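Long-range contacts in nonsense-mediated mRNA decay protein 2 (Saccharomyces cerevisiae, PDB 4LUN), which takes part in nonsense-mediated decay of mRNAs carrying premature stop codons and is represented here by its N-terminal MIF4G domain: residues T109-G114 with S164-P169; Q118-P123 with F184-E189; V125-E130 with N192-L197; R139-L144 with T201-A206; K179-F184 with S229-A234. All coordinates share one frame; numbering follows the deposited sequence. Where two conformers were deposited one is given.

Contact 1 (T109-G114 with S164-P169); sequences TSPLLG and SKDAIP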
# COMPACT_ATOMS: atom_id res chain seq x y z
N THR A 109 17.52 -7.48 -3.97
CA THR A 109 16.13 -7.44 -3.51
C THR A 109 15.96 -7.48 -1.99
O THR A 109 15.07 -6.81 -1.44
CB THR A 109 15.28 -8.54 -4.19
OG1 THR A 109 15.51 -8.47 -5.61
CG2 THR A 109 13.80 -8.35 -3.91
N SER A 110 16.78 -8.27 -1.30
CA SER A 110 16.71 -8.34 0.16
C SER A 110 16.87 -6.98 0.85
O SER A 110 15.97 -6.56 1.60
CB SER A 110 17.65 -9.41 0.74
OG SER A 110 17.77 -9.28 2.15
N PRO A 111 17.99 -6.27 0.61
CA PRO A 111 18.09 -4.96 1.27
C PRO A 111 17.06 -3.94 0.77
O PRO A 111 16.63 -3.08 1.54
CB PRO A 111 19.52 -4.50 0.96
CG PRO A 111 19.92 -5.28 -0.25
CD PRO A 111 19.21 -6.60 -0.16
N LEU A 112 16.65 -4.04 -0.50
CA LEU A 112 15.63 -3.15 -1.02
C LEU A 112 14.31 -3.38 -0.29
O LEU A 112 13.67 -2.44 0.15
CB LEU A 112 15.42 -3.37 -2.53
CG LEU A 112 14.18 -2.66 -3.11
CD1 LEU A 112 14.31 -1.15 -3.01
CD2 LEU A 112 13.89 -3.07 -4.54
N LEU A 113 13.93 -4.65 -0.14
CA LEU A 113 12.66 -4.95 0.51
C LEU A 113 12.66 -4.48 1.96
O LEU A 113 11.68 -3.90 2.44
CB LEU A 113 12.37 -6.45 0.45
CG LEU A 113 11.16 -6.93 1.26
CD1 LEU A 113 9.90 -6.24 0.77
CD2 LEU A 113 11.01 -8.44 1.14
N GLY A 114 13.76 -4.74 2.66
CA GLY A 114 13.86 -4.36 4.06
C GLY A 114 13.74 -2.86 4.26
O GLY A 114 13.08 -2.41 5.20
N SER A 164 19.38 -11.87 7.49
CA SER A 164 19.49 -11.42 8.87
C SER A 164 20.28 -10.11 8.92
O SER A 164 20.01 -9.24 9.75
CB SER A 164 20.20 -12.48 9.72
OG SER A 164 20.26 -13.73 9.05
N LYS A 165 21.24 -9.99 8.01
CA LYS A 165 22.09 -8.81 7.89
C LYS A 165 21.26 -7.56 7.58
O LYS A 165 21.59 -6.46 8.02
CB LYS A 165 23.13 -9.04 6.79
CG LYS A 165 24.18 -7.94 6.63
CD LYS A 165 25.52 -8.35 7.26
CE LYS A 165 26.64 -7.37 6.90
NZ LYS A 165 27.37 -7.76 5.65
N ASP A 166 20.19 -7.74 6.82
CA ASP A 166 19.37 -6.62 6.37
C ASP A 166 18.25 -6.30 7.36
O ASP A 166 17.45 -7.16 7.71
CB ASP A 166 18.81 -6.90 4.98
CG ASP A 166 19.89 -7.05 3.93
OD1 ASP A 166 20.85 -6.25 3.96
OD2 ASP A 166 19.78 -7.96 3.09
N ALA A 167 18.20 -5.04 7.78
CA ALA A 167 17.27 -4.61 8.81
C ALA A 167 15.83 -4.58 8.30
O ALA A 167 15.58 -4.25 7.14
CB ALA A 167 17.67 -3.25 9.36
N ILE A 168 14.91 -4.91 9.18
CA ILE A 168 13.49 -4.82 8.88
C ILE A 168 12.83 -3.92 9.93
O ILE A 168 13.38 -3.74 11.02
CB ILE A 168 12.83 -6.22 8.87
CG1 ILE A 168 13.01 -6.91 10.22
CG2 ILE A 168 13.44 -7.08 7.78
CD1 ILE A 168 11.89 -7.86 10.54
N PRO A 169 11.68 -3.32 9.59
CA PRO A 169 11.05 -2.36 10.51
C PRO A 169 10.65 -3.00 11.83
O PRO A 169 10.39 -4.20 11.88
CB PRO A 169 9.78 -1.93 9.76
CG PRO A 169 10.00 -2.32 8.35
CD PRO A 169 10.92 -3.48 8.34

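Contact 2 (Q118-P123 with F184-E189); sequences QAFENP and FSILRE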
# COMPACT_ATOMS: atom_id res chain seq x y z
N GLN A 118 10.02 -0.07 5.59
CA GLN A 118 10.03 0.99 6.60
C GLN A 118 8.93 2.00 6.30
O GLN A 118 8.46 2.70 7.21
CB GLN A 118 11.40 1.67 6.64
CG GLN A 118 11.55 2.75 7.70
CD GLN A 118 11.32 2.24 9.12
OE1 GLN A 118 11.74 1.14 9.47
NE2 GLN A 118 10.64 3.04 9.93
N ALA A 119 8.48 2.05 5.05
CA ALA A 119 7.42 2.99 4.65
C ALA A 119 6.08 2.71 5.33
O ALA A 119 5.17 3.55 5.35
CB ALA A 119 7.25 2.97 3.14
N PHE A 120 5.96 1.50 5.89
CA PHE A 120 4.72 1.05 6.48
C PHE A 120 4.72 1.11 8.01
O PHE A 120 3.70 0.83 8.63
CB PHE A 120 4.41 -0.38 5.99
CG PHE A 120 4.25 -0.46 4.50
CD1 PHE A 120 3.36 0.39 3.85
CD2 PHE A 120 5.00 -1.35 3.76
CE1 PHE A 120 3.22 0.34 2.48
CE2 PHE A 120 4.88 -1.40 2.38
CZ PHE A 120 3.98 -0.55 1.74
N GLU A 121 5.85 1.48 8.61
CA GLU A 121 5.86 1.64 10.06
C GLU A 121 5.00 2.85 10.41
O GLU A 121 5.17 3.93 9.83
CB GLU A 121 7.31 1.84 10.54
CG GLU A 121 7.46 2.00 12.07
CD GLU A 121 7.42 0.69 12.84
OE1 GLU A 121 8.07 -0.28 12.39
OE2 GLU A 121 6.77 0.62 13.91
N ASN A 122 4.06 2.68 11.33
CA ASN A 122 3.19 3.78 11.73
C ASN A 122 3.99 4.85 12.44
O ASN A 122 5.00 4.55 13.10
CB ASN A 122 2.08 3.30 12.67
CG ASN A 122 1.00 2.49 11.96
OD1 ASN A 122 0.86 2.54 10.74
ND2 ASN A 122 0.25 1.73 12.74
N PRO A 123 3.55 6.11 12.33
CA PRO A 123 4.17 7.15 13.15
C PRO A 123 4.02 6.77 14.62
O PRO A 123 3.06 6.08 14.97
CB PRO A 123 3.34 8.40 12.84
CG PRO A 123 2.73 8.13 11.49
CD PRO A 123 2.48 6.63 11.46
N PHE A 184 -0.72 -9.19 4.79
CA PHE A 184 -1.55 -9.18 5.98
C PHE A 184 -0.85 -8.36 7.08
O PHE A 184 -1.48 -7.51 7.74
CB PHE A 184 -1.85 -10.62 6.45
CG PHE A 184 -2.58 -10.72 7.77
CD1 PHE A 184 -3.96 -10.85 7.81
CD2 PHE A 184 -1.87 -10.69 8.97
CE1 PHE A 184 -4.62 -10.96 9.03
CE2 PHE A 184 -2.53 -10.78 10.18
CZ PHE A 184 -3.91 -10.92 10.21
N SER A 185 0.44 -8.60 7.25
CA SER A 185 1.23 -7.92 8.28
C SER A 185 1.26 -6.42 8.04
O SER A 185 1.05 -5.62 8.96
CB SER A 185 2.65 -8.48 8.37
OG SER A 185 2.63 -9.83 8.80
N ILE A 186 1.50 -6.04 6.79
CA ILE A 186 1.51 -4.63 6.41
C ILE A 186 0.15 -3.96 6.65
O ILE A 186 0.05 -2.86 7.23
CB ILE A 186 1.92 -4.50 4.94
CG1 ILE A 186 3.39 -4.88 4.78
CG2 ILE A 186 1.70 -3.06 4.41
CD1 ILE A 186 3.79 -5.12 3.32
N LEU A 187 -0.92 -4.59 6.18
CA LEU A 187 -2.24 -3.98 6.33
C LEU A 187 -2.69 -3.91 7.78
O LEU A 187 -3.32 -2.92 8.19
CB LEU A 187 -3.26 -4.69 5.45
CG LEU A 187 -3.14 -4.28 3.99
CD1 LEU A 187 -3.71 -5.34 3.05
CD2 LEU A 187 -3.88 -2.95 3.83
N ARG A 188 -2.38 -4.93 8.57
CA ARG A 188 -2.76 -4.88 9.98
C ARG A 188 -2.12 -3.70 10.71
O ARG A 188 -2.71 -3.12 11.64
CB ARG A 188 -2.43 -6.18 10.71
CG ARG A 188 -3.17 -6.28 12.04
CD ARG A 188 -3.52 -7.71 12.39
NE ARG A 188 -2.39 -8.40 12.99
CZ ARG A 188 -2.51 -9.51 13.71
NH1 ARG A 188 -3.70 -10.06 13.90
NH2 ARG A 188 -1.43 -10.08 14.22
N GLU A 189 -0.91 -3.35 10.30
CA GLU A 189 -0.22 -2.18 10.85
C GLU A 189 -0.87 -0.87 10.38
O GLU A 189 -1.34 -0.09 11.19
CB GLU A 189 1.28 -2.21 10.51
CG GLU A 189 2.05 -0.90 10.83
CD GLU A 189 2.48 -0.78 12.29
OE1 GLU A 189 2.02 -1.60 13.12
OE2 GLU A 189 3.29 0.13 12.61

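Contact 3 (V125-E130 with N192-L197); sequences VDIESE and NYKFKL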
# COMPACT_ATOMS: atom_id res chain seq x y z
N VAL A 125 3.92 9.14 16.92
CA VAL A 125 3.39 10.36 17.52
C VAL A 125 1.95 10.52 17.09
O VAL A 125 1.48 9.81 16.20
CB VAL A 125 4.17 11.60 17.06
CG1 VAL A 125 5.59 11.60 17.63
CG2 VAL A 125 4.21 11.64 15.53
N ASP A 126 1.25 11.46 17.71
CA ASP A 126 -0.16 11.67 17.41
C ASP A 126 -0.28 12.56 16.18
O ASP A 126 0.70 13.17 15.75
CB ASP A 126 -0.84 12.36 18.60
CG ASP A 126 -2.35 12.16 18.63
OD1 ASP A 126 -2.92 11.58 17.69
OD2 ASP A 126 -2.97 12.59 19.63
N ILE A 127 -1.48 12.61 15.62
CA ILE A 127 -1.75 13.50 14.49
C ILE A 127 -1.83 14.94 14.98
O ILE A 127 -2.57 15.25 15.90
CB ILE A 127 -3.08 13.10 13.82
CG1 ILE A 127 -2.89 11.76 13.10
CG2 ILE A 127 -3.55 14.16 12.83
CD1 ILE A 127 -4.18 11.15 12.59
N GLU A 128 -1.04 15.82 14.35
CA GLU A 128 -1.02 17.23 14.72
C GLU A 128 -1.87 18.04 13.76
O GLU A 128 -2.54 19.00 14.14
CB GLU A 128 0.41 17.76 14.67
CG GLU A 128 1.31 17.24 15.78
CD GLU A 128 1.26 18.10 17.03
OE1 GLU A 128 1.76 19.25 16.98
OE2 GLU A 128 0.74 17.64 18.07
N SER A 129 -1.82 17.64 12.49
CA SER A 129 -2.51 18.33 11.42
C SER A 129 -3.21 17.30 10.57
O SER A 129 -2.56 16.41 10.03
CB SER A 129 -1.48 19.06 10.55
OG SER A 129 -2.02 19.43 9.29
N GLU A 130 -4.52 17.41 10.42
CA GLU A 130 -5.24 16.43 9.62
C GLU A 130 -4.97 16.65 8.14
O GLU A 130 -5.09 15.74 7.33
CB GLU A 130 -6.73 16.47 9.92
CG GLU A 130 -7.02 16.03 11.34
CD GLU A 130 -8.49 15.83 11.60
OE1 GLU A 130 -9.29 16.10 10.68
OE2 GLU A 130 -8.83 15.39 12.72
N ASN A 192 -4.32 0.55 11.31
CA ASN A 192 -4.54 0.76 12.74
C ASN A 192 -3.77 1.94 13.34
O ASN A 192 -3.41 1.94 14.52
CB ASN A 192 -4.26 -0.53 13.52
CG ASN A 192 -5.36 -1.57 13.35
OD1 ASN A 192 -6.44 -1.43 13.93
ND2 ASN A 192 -5.11 -2.59 12.54
N TYR A 193 -3.52 2.95 12.52
CA TYR A 193 -2.98 4.20 13.06
C TYR A 193 -4.11 5.21 13.17
O TYR A 193 -4.67 5.63 12.16
CB TYR A 193 -1.87 4.75 12.18
CG TYR A 193 -1.33 6.08 12.66
CD1 TYR A 193 -0.58 6.18 13.83
CD2 TYR A 193 -1.57 7.25 11.95
CE1 TYR A 193 -0.09 7.40 14.28
CE2 TYR A 193 -1.09 8.47 12.38
CZ TYR A 193 -0.35 8.55 13.55
OH TYR A 193 0.13 9.78 13.97
N LYS A 194 -4.47 5.57 14.40
CA LYS A 194 -5.54 6.53 14.66
C LYS A 194 -6.83 6.15 13.94
O LYS A 194 -7.47 6.99 13.32
CB LYS A 194 -5.11 7.95 14.26
CG LYS A 194 -3.89 8.47 15.01
CD LYS A 194 -4.23 8.73 16.47
CE LYS A 194 -5.42 9.65 16.59
NZ LYS A 194 -5.52 10.25 17.95
N PHE A 195 -7.18 4.86 14.01
CA PHE A 195 -8.34 4.34 13.29
C PHE A 195 -9.59 5.15 13.52
O PHE A 195 -10.38 5.34 12.59
CB PHE A 195 -8.61 2.89 13.67
CG PHE A 195 -9.99 2.41 13.29
CD1 PHE A 195 -10.25 1.98 11.99
CD2 PHE A 195 -11.02 2.36 14.22
CE1 PHE A 195 -11.51 1.55 11.63
CE2 PHE A 195 -12.30 1.92 13.87
CZ PHE A 195 -12.54 1.51 12.57
N LYS A 196 -9.78 5.63 14.74
CA LYS A 196 -11.04 6.29 15.08
C LYS A 196 -11.29 7.59 14.31
O LYS A 196 -12.44 8.05 14.25
CB LYS A 196 -11.19 6.46 16.60
CG LYS A 196 -11.45 5.14 17.31
CD LYS A 196 -12.02 5.33 18.71
CE LYS A 196 -11.07 6.09 19.62
NZ LYS A 196 -11.66 6.27 20.99
N LEU A 197 -10.24 8.16 13.71
CA LEU A 197 -10.37 9.38 12.89
C LEU A 197 -10.88 9.11 11.49
O LEU A 197 -11.37 10.02 10.82
CB LEU A 197 -9.07 10.21 12.86
CG LEU A 197 -8.68 10.81 14.22
CD1 LEU A 197 -7.43 11.66 14.06
CD2 LEU A 197 -9.83 11.63 14.81

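Contact 4 (R139-L144 with T201-A206); sequences RVKGNL and TTIATA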
# COMPACT_ATOMS: atom_id res chain seq x y z
N ARG A 139 0.45 9.01 0.66
CA ARG A 139 1.77 8.44 0.40
C ARG A 139 1.77 6.94 0.71
O ARG A 139 2.28 6.14 -0.07
CB ARG A 139 2.83 9.16 1.22
CG ARG A 139 4.21 8.59 1.02
CD ARG A 139 5.31 9.57 1.37
NE ARG A 139 6.59 9.09 0.85
CZ ARG A 139 7.23 9.63 -0.18
NH1 ARG A 139 6.73 10.69 -0.81
NH2 ARG A 139 8.39 9.12 -0.57
N VAL A 140 1.20 6.58 1.85
CA VAL A 140 1.13 5.17 2.27
C VAL A 140 0.40 4.33 1.24
O VAL A 140 0.82 3.21 0.95
CB VAL A 140 0.43 5.05 3.64
CG1 VAL A 140 0.02 3.58 3.92
CG2 VAL A 140 1.36 5.54 4.72
N LYS A 141 -0.69 4.86 0.70
CA LYS A 141 -1.50 4.13 -0.27
C LYS A 141 -0.70 3.90 -1.54
O LYS A 141 -0.78 2.83 -2.13
CB LYS A 141 -2.80 4.89 -0.60
CG LYS A 141 -3.76 4.93 0.58
CD LYS A 141 -5.15 5.45 0.19
CE LYS A 141 -5.08 6.76 -0.55
NZ LYS A 141 -6.44 7.40 -0.62
N GLY A 142 0.07 4.90 -1.95
CA GLY A 142 0.94 4.73 -3.11
C GLY A 142 2.01 3.69 -2.88
O GLY A 142 2.31 2.86 -3.75
N ASN A 143 2.63 3.75 -1.70
CA ASN A 143 3.64 2.77 -1.33
C ASN A 143 3.05 1.37 -1.25
O ASN A 143 3.68 0.40 -1.68
CB ASN A 143 4.28 3.15 0.00
CG ASN A 143 5.12 4.42 -0.10
OD1 ASN A 143 5.57 4.79 -1.19
ND2 ASN A 143 5.35 5.07 1.03
N LEU A 144 1.84 1.26 -0.71
CA LEU A 144 1.18 -0.04 -0.63
C LEU A 144 0.87 -0.56 -2.03
O LEU A 144 1.00 -1.75 -2.30
CB LEU A 144 -0.12 0.07 0.19
CG LEU A 144 -1.03 -1.17 0.28
CD1 LEU A 144 -0.32 -2.30 1.05
CD2 LEU A 144 -2.33 -0.78 0.96
N THR A 201 -9.63 4.17 6.78
CA THR A 201 -10.68 3.45 6.06
C THR A 201 -10.48 3.63 4.56
O THR A 201 -10.86 2.76 3.77
CB THR A 201 -12.12 3.87 6.47
OG1 THR A 201 -12.31 5.25 6.18
CG2 THR A 201 -12.41 3.60 7.94
N THR A 202 -9.90 4.75 4.15
CA THR A 202 -9.64 4.97 2.73
C THR A 202 -8.48 4.13 2.17
O THR A 202 -8.38 3.92 0.96
CB THR A 202 -9.45 6.46 2.38
OG1 THR A 202 -8.15 6.91 2.81
CG2 THR A 202 -10.54 7.30 3.04
N ILE A 203 -7.59 3.65 3.04
CA ILE A 203 -6.56 2.70 2.59
C ILE A 203 -7.27 1.39 2.23
O ILE A 203 -6.98 0.75 1.22
CB ILE A 203 -5.53 2.42 3.71
CG1 ILE A 203 -4.78 3.68 4.10
CG2 ILE A 203 -4.53 1.37 3.27
CD1 ILE A 203 -3.95 3.48 5.38
N ALA A 204 -8.23 1.01 3.07
CA ALA A 204 -8.93 -0.25 2.88
C ALA A 204 -9.73 -0.22 1.58
O ALA A 204 -9.69 -1.18 0.81
CB ALA A 204 -9.85 -0.51 4.04
N THR A 205 -10.45 0.88 1.35
CA THR A 205 -11.27 0.96 0.14
C THR A 205 -10.42 1.07 -1.12
O THR A 205 -10.74 0.49 -2.16
CB THR A 205 -12.30 2.11 0.20
OG1 THR A 205 -11.64 3.36 0.41
CG2 THR A 205 -13.23 1.88 1.35
N ALA A 206 -9.33 1.82 -1.04
CA ALA A 206 -8.43 1.94 -2.19
C ALA A 206 -7.83 0.59 -2.52
O ALA A 206 -7.61 0.28 -3.69
CB ALA A 206 -7.33 2.96 -1.91

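Contact 5 (K179-F184 with S229-A234); sequences KDPLLF and SKLKGA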
# COMPACT_ATOMS: atom_id res chain seq x y z
N LYS A 179 4.29 -17.55 10.38
CA LYS A 179 4.22 -16.15 9.98
C LYS A 179 2.98 -15.90 9.14
O LYS A 179 2.60 -16.73 8.31
CB LYS A 179 5.45 -15.73 9.19
CG LYS A 179 6.65 -15.34 10.02
CD LYS A 179 7.75 -14.81 9.13
CE LYS A 179 9.01 -14.50 9.93
NZ LYS A 179 10.21 -14.45 9.05
N ASP A 180 2.36 -14.75 9.35
CA ASP A 180 1.29 -14.30 8.49
C ASP A 180 1.85 -13.93 7.11
O ASP A 180 3.04 -13.65 6.96
CB ASP A 180 0.62 -13.09 9.12
CG ASP A 180 -0.06 -13.42 10.45
OD1 ASP A 180 -0.79 -14.43 10.51
OD2 ASP A 180 0.12 -12.66 11.43
N PRO A 181 0.99 -13.94 6.08
CA PRO A 181 1.41 -13.41 4.78
C PRO A 181 1.85 -11.96 4.95
O PRO A 181 1.28 -11.26 5.80
CB PRO A 181 0.12 -13.45 3.95
CG PRO A 181 -0.68 -14.55 4.57
CD PRO A 181 -0.40 -14.44 6.05
N LEU A 182 2.84 -11.52 4.18
CA LEU A 182 3.44 -10.20 4.36
C LEU A 182 2.44 -9.06 4.15
O LEU A 182 2.45 -8.08 4.92
CB LEU A 182 4.65 -10.04 3.44
CG LEU A 182 5.49 -8.76 3.58
CD1 LEU A 182 5.77 -8.44 5.05
CD2 LEU A 182 6.80 -8.89 2.81
N LEU A 183 1.58 -9.19 3.15
CA LEU A 183 0.53 -8.18 2.96
C LEU A 183 -0.39 -8.07 4.15
O LEU A 183 -0.84 -6.98 4.47
CB LEU A 183 -0.30 -8.46 1.70
CG LEU A 183 0.33 -8.03 0.38
CD1 LEU A 183 -0.43 -8.67 -0.79
CD2 LEU A 183 0.30 -6.49 0.28
N PHE A 184 -0.72 -9.19 4.79
CA PHE A 184 -1.55 -9.18 5.98
C PHE A 184 -0.85 -8.36 7.08
O PHE A 184 -1.48 -7.51 7.74
CB PHE A 184 -1.85 -10.62 6.45
CG PHE A 184 -2.58 -10.72 7.77
CD1 PHE A 184 -3.96 -10.85 7.81
CD2 PHE A 184 -1.87 -10.69 8.97
CE1 PHE A 184 -4.62 -10.96 9.03
CE2 PHE A 184 -2.53 -10.78 10.18
CZ PHE A 184 -3.91 -10.92 10.21
N SER A 229 -0.63 -19.66 -0.04
CA SER A 229 -2.05 -19.85 -0.37
C SER A 229 -3.02 -19.37 0.71
O SER A 229 -4.21 -19.18 0.45
CB SER A 229 -2.33 -21.32 -0.71
OG SER A 229 -2.35 -22.12 0.46
N LYS A 230 -2.51 -19.14 1.92
CA LYS A 230 -3.33 -18.59 3.00
C LYS A 230 -3.67 -17.12 2.83
O LYS A 230 -4.49 -16.58 3.59
CB LYS A 230 -2.63 -18.80 4.34
CG LYS A 230 -2.47 -20.25 4.75
CD LYS A 230 -2.50 -20.39 6.26
CE LYS A 230 -1.85 -21.68 6.71
NZ LYS A 230 -0.84 -21.41 7.78
N LEU A 231 -3.07 -16.46 1.85
CA LEU A 231 -3.21 -15.00 1.73
C LEU A 231 -4.65 -14.52 1.59
O LEU A 231 -5.09 -13.65 2.34
CB LEU A 231 -2.39 -14.44 0.56
CG LEU A 231 -2.61 -12.95 0.26
CD1 LEU A 231 -1.98 -12.07 1.35
CD2 LEU A 231 -2.03 -12.56 -1.09
N LYS A 232 -5.39 -15.09 0.64
CA LYS A 232 -6.77 -14.63 0.43
C LYS A 232 -7.65 -14.79 1.68
O LYS A 232 -8.42 -13.89 2.03
CB LYS A 232 -7.38 -15.28 -0.82
CG LYS A 232 -6.82 -14.71 -2.10
CD LYS A 232 -7.46 -15.31 -3.36
CE LYS A 232 -8.91 -14.90 -3.53
NZ LYS A 232 -9.38 -15.13 -4.94
N GLY A 233 -7.50 -15.92 2.37
CA GLY A 233 -8.21 -16.16 3.61
C GLY A 233 -7.84 -15.18 4.71
O GLY A 233 -8.71 -14.71 5.46
N ALA A 234 -6.56 -14.87 4.81
CA ALA A 234 -6.06 -13.96 5.85
C ALA A 234 -6.58 -12.57 5.58
O ALA A 234 -7.01 -11.87 6.49
CB ALA A 234 -4.53 -13.95 5.86

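Contact 1 (T109-G114 with S164-P169)
Ser110 OG donates a short hydrogen bond of 2.6 Å to Asp166 OD2. The hydroxyl arrives on the anti side of that oxygen, 17° out of the carboxylate plane. Ser110 OG lies opposite the backbone N about its first torsion (chi1 168°), which carries it off the helix to the loop. The same hydroxyl accepts the backbone N-H of Glu163, so it ties two points of the loop to helix 106-116.

Apolar packing is the second kind of interaction. Pro111 lies obliquely across Asp166, and its ring carbons touch both carboxylate oxygens. Its CD is 3.6 Å from Asp166 OD2, and its CB is 3.7 Å from Asp166 OD1. Pro111 also touches Ile73 of helix 69-81.

The third kind is close packing at Gly114. This residue has no side chain, and the loop passes close to it. The CA atoms of Gly114 and Ile168 are 4.9 Å apart. Gly114 CA makes a C-H...O contact of 3.5 Å with Ala167 O, bent to 123° at the hydrogen. Pro169 CD is 4.0 Å from Gly114 O.

Within the HEAT-like MIF4G domain, these contacts fasten the long connection after helix 130-152 onto helix 106-116. A hydroxyl that donates to the carboxylate fits an ionised Asp166, whose charge is probably eased by that bond.

Contact 2 (Q118-P123 with F184-E189)
Glu189 reaches from helix 182-190 to Phe120 and Asn122 in the loop after helix 106-116, inside the all-helical MIF4G domain. Its CB starts toward that loop. CG stands opposite the backbone N (chi1 170°) and lies 3.2 Å from Phe120 O. The chain then bends at chi2 (82°), which turns the carboxylate over the Asn122 side chain. The carboxylate and amide planes are 11° apart and stacked, with Glu189 CD 3.4 Å from Asn122 ND2. At the tip, Glu189 OE2 takes the backbone N-H of Asn122 on its anti lone pair, at 3.0 Å from Asn122 N.

Asn122 answers with a second bond. Its ND2 donates to Glu189 O at 2.9 Å, from above the carbonyl plane. The two residues thus grip each other through both side chains and both backbones. Glu121 OE2 is 3.7 Å from Glu189 OE2, a like-charge approach that might favour a proton on one of them. The other Glu121 oxygen, OE1, is bonded to the N of Phe171.

Deeper in, Ile186 and Phe120 form the apolar half of the contact. Ile186 CG2 makes a CH-pi contact over one face of the Phe120 ring, 3.8 Å from the centroid and nearest to CG.

Contact 3 (V125-E130 with N192-L197)
Tyr193 reaches across to Val125 and ends in a short hydrogen bond, its OH donating to Val125 O at 2.6 Å. The carbonyl oxygen lies at the ring edge, in the ring plane. Only the ring end of the tyrosine comes near the other loop.

Lys194 is folded instead. Its first torsion (chi1 -60°) sets CG beside the backbone N and over the tyrosine. There CG sits 3.7 Å above the plane of the Tyr193 ring, over the centre. Bends at chi2 and chi3 then carry NZ to Asp126 OD1 in a salt bridge of 2.9 Å, on the syn side of the carboxylate. Asp126 first points away from the lysine, but chi1 of -158° swings its carboxylate back. OD1 also accepts Ile127 N, 2.7 Å away and above the carboxylate plane. Two donors meet at OD1, which probably helps hold the carboxylate's rotation.

Ile127 is the apolar middle. Its CG1 packs 3.8 Å from Tyr193 CE2. Its CD1 slides along Lys194, 3.6 Å from CG, and meets Leu197 CD1 tip to tip at 3.6 Å.

This is a surface contact between two interhelical loops of the MIF4G domain. Residues 125-130 lead into helix 130-152, where Ser129 is the N-cap and Tyr193 also touches Glu133 and Arg136. Residues 192-197 link helix 182-190 to helix 201-210, and Phe195 turns the other way, to Phe242 of helix 231-271 and Phe292 of helix 277-303.

Contact 4 (R139-L144 with T201-A206)
Thr202 O, which accepts Ala206 N at 3.1 Å within its own helix, is also approached by Lys141 from the neighbouring helix. Lys141 CD lies 3.7 Å from that oxygen, a packing contact rather than a bond. The setting is helix-helix packing in the HEAT-like MIF4G domain. Helix 130-152 and helix 201-210 run roughly the same way here. Their local axes cross at -31° and come within 10.2 Å.

Lys141 lays its methylenes across the partner helix. Its CG touches Ile203 CG1 at 3.9 Å. The chain then bends at chi3 (-51°), and CD reaches Ala206 CB at 3.9 Å. The amine ends beside Thr202 OG1 at a distance too long for a bond. That hydroxyl is instead hydrogen-bonded to Phe199 O. The methylenes thus do the packing, while the amine makes no bond to the 201-206 segment.

Ile203 fills the buried side. Its two branches are shared out. CG2, opposite the backbone N, meets Leu144, while the CG1 arm runs past Lys141 and ends near Val140. Leu144 also packs on Ile186, Leu187 and Ile190, so the interface joins the side chains of helix 182-190. The polar atoms take little part, and the contact between these segments is van der Waals packing. At the two ends of the isoleucine, Leu144 CD2 is 3.8 Å from CG2 of Ile203, and Val140 CG1 is 4.2 Å from CD1 of Ile203.

Contact 5 (K179-F184 with S229-A234)
Pro181 packs its CB and CG against Leu231 and Ala234, where the starts of two helices of the MIF4G domain meet. It occupies the N-cap position of helix 182-190. The partners belong to the beginning of the long helix 231-271. The contact is apolar packing between helix starts in this HEAT-like domain.

Two atoms of the proline do most of the touching. Pro181 CB faces Leu231 CD1 at 3.6 Å. Pro181 CG rests over the backbone, 3.8 Å from Leu231 CA, and is 4.1 Å from Ala234 CB.

Leu231 starts across the interface rather than into it. Its CG is opposite the backbone N (chi1 173°), and this torsion and chi2 (71°) together bring the CD1 methyl to the proline. CD1 touches both the proline and Leu183, whose CB is 4.0 Å away. Beyond these, Leu231 also packs on Tyr151, Leu214 and Ile226, so it is enclosed from several parts of the fold.

Ala234 lies one turn further on the same helix face. Its methyl points to the other helix and touches both Pro181 and the Phe184 ring. CD1 of Phe184 is 3.7 Å from Ala234 CB. The backbone oxygen of Ala234 lies at the ring edge, near the ring plane, with Phe184 CD1 3.5 Å from Ala234 O.

Contacts 1, 2, 4 and 5 are partly buried, with 4 and 2 nearest the centre of the chain; contact 3 is at the surface. Contact 4 packs two helices and contact 5 two helix starts, both by apolar atoms. Contacts 1, 2 and 3 hold loops, and there hydrogen bonds or a salt bridge add to the packing. Helix 182-190 serves contacts 2 and 5, which share Phe184. Contact 2 also touches contact 1 through Pro169, contact 3 through Tyr193, and contact 4 where Phe120 meets Leu144. Contacts 1 and 3 do not touch; their centres are about 28 Å apart.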